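Local coordinates for protein cytosolic IMP-GMP specific 5'-nucleotidase (PDB 4OHF) that probably hydrolyses the 5'-phosphate of purine nucleoside monophosphates such as IMP and GMP, as a magnesium-binding cytosolic 5'-nucleotidase of the HAD superfamily, at residues I331-R336 with S400-K405; P339-I344 with Q396-F401. All coordinates share one frame; numbering follows the deposited sequence.

Contact 1 (I331-R336 with S400-K405); sequences IASQIR and SFYNPK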
loop_
_atom_site.group_PDB
_atom_site.type_symbol
_atom_site.label_atom_id
_atom_site.label_comp_id
_atom_site.label_asym_id
_atom_site.label_seq_id
_atom_site.Cartn_x
_atom_site.Cartn_y
_atom_site.Cartn_z
ATOM N N ILE B 331 -12.255 -0.824 -37.665
ATOM C CA ILE B 331 -13.471 -1.267 -38.338
ATOM C C ILE B 331 -13.170 -1.466 -39.822
ATOM O O ILE B 331 -13.478 -2.511 -40.396
ATOM C CB ILE B 331 -14.615 -0.219 -38.230
ATOM C CG1 ILE B 331 -14.795 0.242 -36.781
ATOM C CG2 ILE B 331 -15.917 -0.817 -38.768
ATOM C CD1 ILE B 331 -15.419 -0.768 -35.889
ATOM N N ALA B 332 -12.565 -0.454 -40.436
ATOM C CA ALA B 332 -12.238 -0.514 -41.859
ATOM C C ALA B 332 -11.450 -1.775 -42.157
ATOM O O ALA B 332 -11.663 -2.420 -43.182
ATOM C CB ALA B 332 -11.448 0.722 -42.283
ATOM N N SER B 333 -10.542 -2.125 -41.257
ATOM C CA SER B 333 -9.743 -3.324 -41.435
ATOM C C SER B 333 -10.496 -4.637 -41.182
ATOM O O SER B 333 -10.243 -5.635 -41.845
ATOM C CB SER B 333 -8.501 -3.264 -40.545
ATOM O OG SER B 333 -7.583 -2.312 -41.050
ATOM N N GLN B 334 -11.416 -4.653 -40.230
ATOM C CA GLN B 334 -12.144 -5.891 -39.962
ATOM C C GLN B 334 -13.071 -6.221 -41.142
ATOM O O GLN B 334 -13.356 -7.393 -41.420
ATOM C CB GLN B 334 -12.944 -5.770 -38.659
ATOM C CG GLN B 334 -12.074 -5.501 -37.420
ATOM C CD GLN B 334 -12.889 -5.314 -36.139
ATOM O OE1 GLN B 334 -13.378 -6.278 -35.547
ATOM N NE2 GLN B 334 -13.045 -4.064 -35.717
ATOM N N ILE B 335 -13.529 -5.178 -41.830
ATOM C CA ILE B 335 -14.398 -5.326 -42.981
ATOM C C ILE B 335 -13.593 -5.870 -44.161
ATOM O O ILE B 335 -14.056 -6.728 -44.904
ATOM C CB ILE B 335 -14.993 -3.975 -43.390
ATOM C CG1 ILE B 335 -15.741 -3.360 -42.208
ATOM C CG2 ILE B 335 -15.896 -4.157 -44.607
ATOM C CD1 ILE B 335 -16.396 -2.026 -42.505
ATOM N N ARG B 336 -12.387 -5.349 -44.337
ATOM C CA ARG B 336 -11.513 -5.780 -45.418
ATOM C C ARG B 336 -11.007 -7.182 -45.165
ATOM O O ARG B 336 -10.426 -7.810 -46.049
ATOM C CB ARG B 336 -10.322 -4.836 -45.536
ATOM C CG ARG B 336 -10.403 -3.860 -46.705
ATOM C CD ARG B 336 -9.761 -2.532 -46.334
ATOM N NE ARG B 336 -8.631 -2.721 -45.431
ATOM C CZ ARG B 336 -8.155 -1.787 -44.611
ATOM N NH1 ARG B 336 -8.711 -0.575 -44.571
ATOM N NH2 ARG B 336 -7.129 -2.073 -43.813
ATOM N N SER B 400 -2.163 -9.427 -42.346
ATOM C CA SER B 400 -1.830 -8.362 -43.277
ATOM C C SER B 400 -2.866 -7.225 -43.324
ATOM O O SER B 400 -2.590 -6.174 -43.917
ATOM C CB SER B 400 -1.635 -8.934 -44.682
ATOM O OG SER B 400 -2.809 -9.582 -45.140
ATOM N N PHE B 401 -4.045 -7.434 -42.722
ATOM C CA PHE B 401 -5.086 -6.399 -42.693
ATOM C C PHE B 401 -4.929 -5.436 -41.508
ATOM O O PHE B 401 -5.575 -4.395 -41.455
ATOM C CB PHE B 401 -6.485 -7.019 -42.624
ATOM C CG PHE B 401 -6.889 -7.758 -43.864
ATOM C CD1 PHE B 401 -6.627 -9.123 -43.996
ATOM C CD2 PHE B 401 -7.506 -7.089 -44.918
ATOM C CE1 PHE B 401 -6.979 -9.802 -45.171
ATOM C CE2 PHE B 401 -7.854 -7.763 -46.087
ATOM C CZ PHE B 401 -7.594 -9.113 -46.217
ATOM N N TYR B 402 -4.061 -5.786 -40.568
ATOM C CA TYR B 402 -3.840 -4.960 -39.394
ATOM C C TYR B 402 -2.366 -4.631 -39.251
ATOM O O TYR B 402 -1.531 -5.183 -39.966
ATOM C CB TYR B 402 -4.328 -5.698 -38.145
ATOM C CG TYR B 402 -5.740 -6.227 -38.279
ATOM C CD1 TYR B 402 -6.829 -5.361 -38.257
ATOM C CD2 TYR B 402 -5.984 -7.590 -38.432
ATOM C CE1 TYR B 402 -8.127 -5.830 -38.376
ATOM C CE2 TYR B 402 -7.294 -8.078 -38.558
ATOM C CZ TYR B 402 -8.363 -7.182 -38.525
ATOM O OH TYR B 402 -9.666 -7.625 -38.613
ATOM N N ASN B 403 -2.061 -3.731 -38.323
ATOM C CA ASN B 403 -0.700 -3.310 -38.047
ATOM C C ASN B 403 0.221 -4.537 -37.961
ATOM O O ASN B 403 0.022 -5.418 -37.121
ATOM C CB ASN B 403 -0.692 -2.512 -36.737
ATOM C CG ASN B 403 0.699 -2.125 -36.303
ATOM O OD1 ASN B 403 1.483 -2.980 -35.883
ATOM N ND2 ASN B 403 1.025 -0.833 -36.413
ATOM N N PRO B 404 1.235 -4.620 -38.842
ATOM C CA PRO B 404 2.159 -5.761 -38.842
ATOM C C PRO B 404 2.845 -6.142 -37.529
ATOM O O PRO B 404 3.021 -7.328 -37.242
ATOM C CB PRO B 404 3.159 -5.408 -39.956
ATOM C CG PRO B 404 3.026 -3.940 -40.136
ATOM C CD PRO B 404 1.556 -3.695 -39.940
ATOM N N LYS B 405 3.230 -5.155 -36.728
ATOM C CA LYS B 405 3.879 -5.455 -35.466
ATOM C C LYS B 405 2.933 -5.784 -34.312
ATOM O O LYS B 405 3.234 -6.651 -33.486
ATOM C CB LYS B 405 4.757 -4.279 -35.027
ATOM C CG LYS B 405 5.982 -4.020 -35.901
ATOM C CD LYS B 405 6.718 -2.721 -35.505
ATOM C CE LYS B 405 7.451 -2.832 -34.173
ATOM N NZ LYS B 405 8.177 -1.560 -33.792
#

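Contact 2 (P339-I344 with Q396-F401); sequences PIEKKI and QEQNSF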
loop_
_atom_site.group_PDB
_atom_site.type_symbol
_atom_site.label_atom_id
_atom_site.label_comp_id
_atom_site.label_asym_id
_atom_site.label_seq_id
_atom_site.Cartn_x
_atom_site.Cartn_y
_atom_site.Cartn_z
ATOM N N PRO B 339 -14.025 -11.612 -45.608
ATOM C CA PRO B 339 -13.913 -12.883 -46.315
ATOM C C PRO B 339 -12.891 -13.846 -45.700
ATOM O O PRO B 339 -13.151 -15.048 -45.630
ATOM C CB PRO B 339 -13.567 -12.455 -47.740
ATOM C CG PRO B 339 -12.872 -11.142 -47.554
ATOM C CD PRO B 339 -13.680 -10.480 -46.489
ATOM N N ILE B 340 -11.743 -13.346 -45.249
ATOM C CA ILE B 340 -10.756 -14.233 -44.641
ATOM C C ILE B 340 -11.226 -14.703 -43.258
ATOM O O ILE B 340 -11.013 -15.855 -42.881
ATOM C CB ILE B 340 -9.371 -13.553 -44.491
ATOM C CG1 ILE B 340 -8.699 -13.399 -45.856
ATOM C CG2 ILE B 340 -8.464 -14.401 -43.614
ATOM C CD1 ILE B 340 -8.157 -14.716 -46.436
ATOM N N GLU B 341 -11.868 -13.809 -42.513
ATOM C CA GLU B 341 -12.366 -14.128 -41.174
ATOM C C GLU B 341 -13.359 -15.276 -41.260
ATOM O O GLU B 341 -13.422 -16.138 -40.387
ATOM C CB GLU B 341 -13.056 -12.901 -40.557
ATOM C CG GLU B 341 -12.520 -12.457 -39.195
ATOM C CD GLU B 341 -11.874 -11.062 -39.236
ATOM O OE1 GLU B 341 -12.532 -10.116 -39.749
ATOM O OE2 GLU B 341 -10.719 -10.913 -38.751
ATOM N N LYS B 342 -14.147 -15.270 -42.324
ATOM C CA LYS B 342 -15.138 -16.311 -42.540
ATOM C C LYS B 342 -14.421 -17.602 -42.903
ATOM O O LYS B 342 -14.770 -18.674 -42.416
ATOM C CB LYS B 342 -16.094 -15.905 -43.669
ATOM C CG LYS B 342 -16.947 -14.681 -43.337
ATOM C CD LYS B 342 -17.830 -14.264 -44.512
ATOM C CE LYS B 342 -18.593 -12.974 -44.223
ATOM N NZ LYS B 342 -19.290 -12.468 -45.444
ATOM N N LYS B 343 -13.412 -17.480 -43.757
ATOM C CA LYS B 343 -12.632 -18.624 -44.213
ATOM C C LYS B 343 -12.013 -19.310 -43.009
ATOM O O LYS B 343 -12.002 -20.540 -42.916
ATOM C CB LYS B 343 -11.522 -18.165 -45.161
ATOM C CG LYS B 343 -11.005 -19.248 -46.098
ATOM C CD LYS B 343 -12.060 -19.603 -47.140
ATOM C CE LYS B 343 -12.427 -18.375 -47.975
ATOM N NZ LYS B 343 -11.219 -17.780 -48.615
ATOM N N ILE B 344 -11.505 -18.502 -42.084
ATOM C CA ILE B 344 -10.890 -19.025 -40.876
ATOM C C ILE B 344 -11.932 -19.703 -39.983
ATOM O O ILE B 344 -11.627 -20.659 -39.277
ATOM C CB ILE B 344 -10.169 -17.903 -40.113
ATOM C CG1 ILE B 344 -9.055 -17.335 -41.001
ATOM C CG2 ILE B 344 -9.596 -18.440 -38.809
ATOM C CD1 ILE B 344 -8.189 -16.253 -40.347
ATOM N N GLN B 396 -1.973 -15.979 -41.118
ATOM C CA GLN B 396 -0.915 -15.076 -41.600
ATOM C C GLN B 396 -1.519 -14.055 -42.572
ATOM O O GLN B 396 -1.143 -12.886 -42.600
ATOM C CB GLN B 396 0.185 -15.879 -42.316
ATOM C CG GLN B 396 0.981 -15.061 -43.342
ATOM C CD GLN B 396 1.812 -15.913 -44.316
ATOM O OE1 GLN B 396 1.305 -16.854 -44.944
ATOM N NE2 GLN B 396 3.092 -15.568 -44.455
ATOM N N GLU B 397 -2.464 -14.527 -43.372
ATOM C CA GLU B 397 -3.157 -13.701 -44.348
ATOM C C GLU B 397 -4.032 -12.670 -43.639
ATOM O O GLU B 397 -4.152 -11.516 -44.080
ATOM C CB GLU B 397 -4.019 -14.592 -45.221
ATOM C CG GLU B 397 -4.931 -13.858 -46.148
ATOM C CD GLU B 397 -4.799 -14.372 -47.547
ATOM O OE1 GLU B 397 -5.260 -15.514 -47.814
ATOM O OE2 GLU B 397 -4.206 -13.633 -48.372
ATOM N N GLN B 398 -4.651 -13.092 -42.541
ATOM C CA GLN B 398 -5.507 -12.196 -41.782
ATOM C C GLN B 398 -4.696 -11.079 -41.147
ATOM O O GLN B 398 -5.184 -9.969 -40.980
ATOM C CB GLN B 398 -6.237 -12.955 -40.687
ATOM C CG GLN B 398 -7.039 -12.061 -39.767
ATOM C CD GLN B 398 -7.732 -12.849 -38.672
ATOM O OE1 GLN B 398 -7.079 -13.535 -37.882
ATOM N NE2 GLN B 398 -9.064 -12.761 -38.624
ATOM N N ASN B 399 -3.455 -11.381 -40.799
ATOM C CA ASN B 399 -2.589 -10.402 -40.164
ATOM C C ASN B 399 -2.233 -9.203 -41.041
ATOM O O ASN B 399 -2.038 -8.090 -40.537
ATOM C CB ASN B 399 -1.321 -11.094 -39.660
ATOM C CG ASN B 399 -1.577 -11.917 -38.412
ATOM O OD1 ASN B 399 -0.698 -12.628 -37.928
ATOM N ND2 ASN B 399 -2.792 -11.816 -37.878
ATOM N N SER B 400 -2.163 -9.427 -42.346
ATOM C CA SER B 400 -1.830 -8.362 -43.277
ATOM C C SER B 400 -2.866 -7.225 -43.324
ATOM O O SER B 400 -2.590 -6.174 -43.917
ATOM C CB SER B 400 -1.635 -8.934 -44.682
ATOM O OG SER B 400 -2.809 -9.582 -45.140
ATOM N N PHE B 401 -4.045 -7.434 -42.722
ATOM C CA PHE B 401 -5.086 -6.399 -42.693
ATOM C C PHE B 401 -4.929 -5.436 -41.508
ATOM O O PHE B 401 -5.575 -4.395 -41.455
ATOM C CB PHE B 401 -6.485 -7.019 -42.624
ATOM C CG PHE B 401 -6.889 -7.758 -43.864
ATOM C CD1 PHE B 401 -6.627 -9.123 -43.996
ATOM C CD2 PHE B 401 -7.506 -7.089 -44.918
ATOM C CE1 PHE B 401 -6.979 -9.802 -45.171
ATOM C CE2 PHE B 401 -7.854 -7.763 -46.087
ATOM C CZ PHE B 401 -7.594 -9.113 -46.217
#

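Contact 1 (I331-R336 with S400-K405)
Ser333 and Phe401 meet where a short helix leans on an irregular loop, their CA atoms 5.7 Å apart. The hydroxyl of Ser333 stands beside its own backbone N (chi1 -72°), which places OG 2.9 Å from Phe401 O and also near Glu329 O one turn back; its single proton can serve either carbonyl, and the model does not settle which. The same side chain packs its CB against the ring of Tyr402, 3.4 Å from CE1. Beyond that ring the Tyr402 hydroxyl reaches Gln334, with OH 3.4 Å from CG. These two side chains cross at about a right angle, and the Gln334 amide is turned 60° from the ring plane. Gln334 and Ile335 also pack on Ile459 of the second subunit. On the flank, Arg336 sets its CB 3.7 Å from Phe401 CD2. Its chain then bends at chi2 and chi3, folding the guanidinium back over Ala332 O and the CA of Ser333. Phe401 CB in turn lies over the centre of the Tyr402 ring. The contact thus seats helix 327-336 against the loop between helix 374-399 and strand 411-412.

Contact 2 (P339-I344 with Q396-F401)
Ile340 and Gln398 mark the closest backbone approach, with CA atoms 6.3 Å apart, between helix 338-367 and the end of helix 374-399, which run antiparallel here. Ile340 fills the middle of the seam with both of its branches. CG2 rests 4.0 Å from Gln398 CB, whereas CG1, beside the backbone N, carries CD1 outward to lie against Glu397, 3.4 Å from CG and 3.3 Å from the carboxylate oxygen OE1. The two side chains cross at about a right angle. CG1 of Ile340 also meets the Phe401 ring, 4.0 Å from CE1.

Such a pairing of two successive helices is a helical hairpin; this one extends from the HAD-like body, and the contact lies at its base, at the start of one arm and the end of the other. Leu394, just before this segment on helix 374-399, continues the apolar seam by touching both Ile340 and Ile344.

Gln398 works on a different flank. With CG anti to the backbone N (chi1 174°) and the chain extended beyond it, the side chain spans the groove and brings its amide to Glu341. The bond from Gln398 NE2 to Glu341 OE2 is modelled at a very short 2.5 Å, and the N-H points well off line, at 121°, so its exact length is doubtful. Carboxylate and amide planes stand 47° apart. Glu341 OE2 has a weak hydrogen bond with Tyr402 OH and a long, weak ion pair with Arg408 as well, which would probably help to stabilise its negative charge. Ile344 CD1 lies against the Gln398 amide, 3.8 Å from CD. Within segment 396-401, Ser400 OG donates a hydrogen bond of 2.6 Å to Glu397 O.

How one chain segment can serve two neighbours in turn is illustrated here, for Ser400 and Phe401 belong to both contacts and the centres lie about 9 Å apart. Contact 1 is largely buried and joins a helix to a loop, through a serine hydroxyl, two aromatic rings and a folded arginine. Contact 2 is nearer the surface and farther from the chain's centre, about 24 Å against 17 Å; it joins helix to helix with isoleucines packed on the chain of a glutamine whose amide meets a glutamate. Helices 327-336 and 338-367 follow each other directly, so together the contacts bring consecutive helices onto one continuous segment, the first on the loop and the second mostly on helix 374-399. Neither lies at the magnesium or GMP sites.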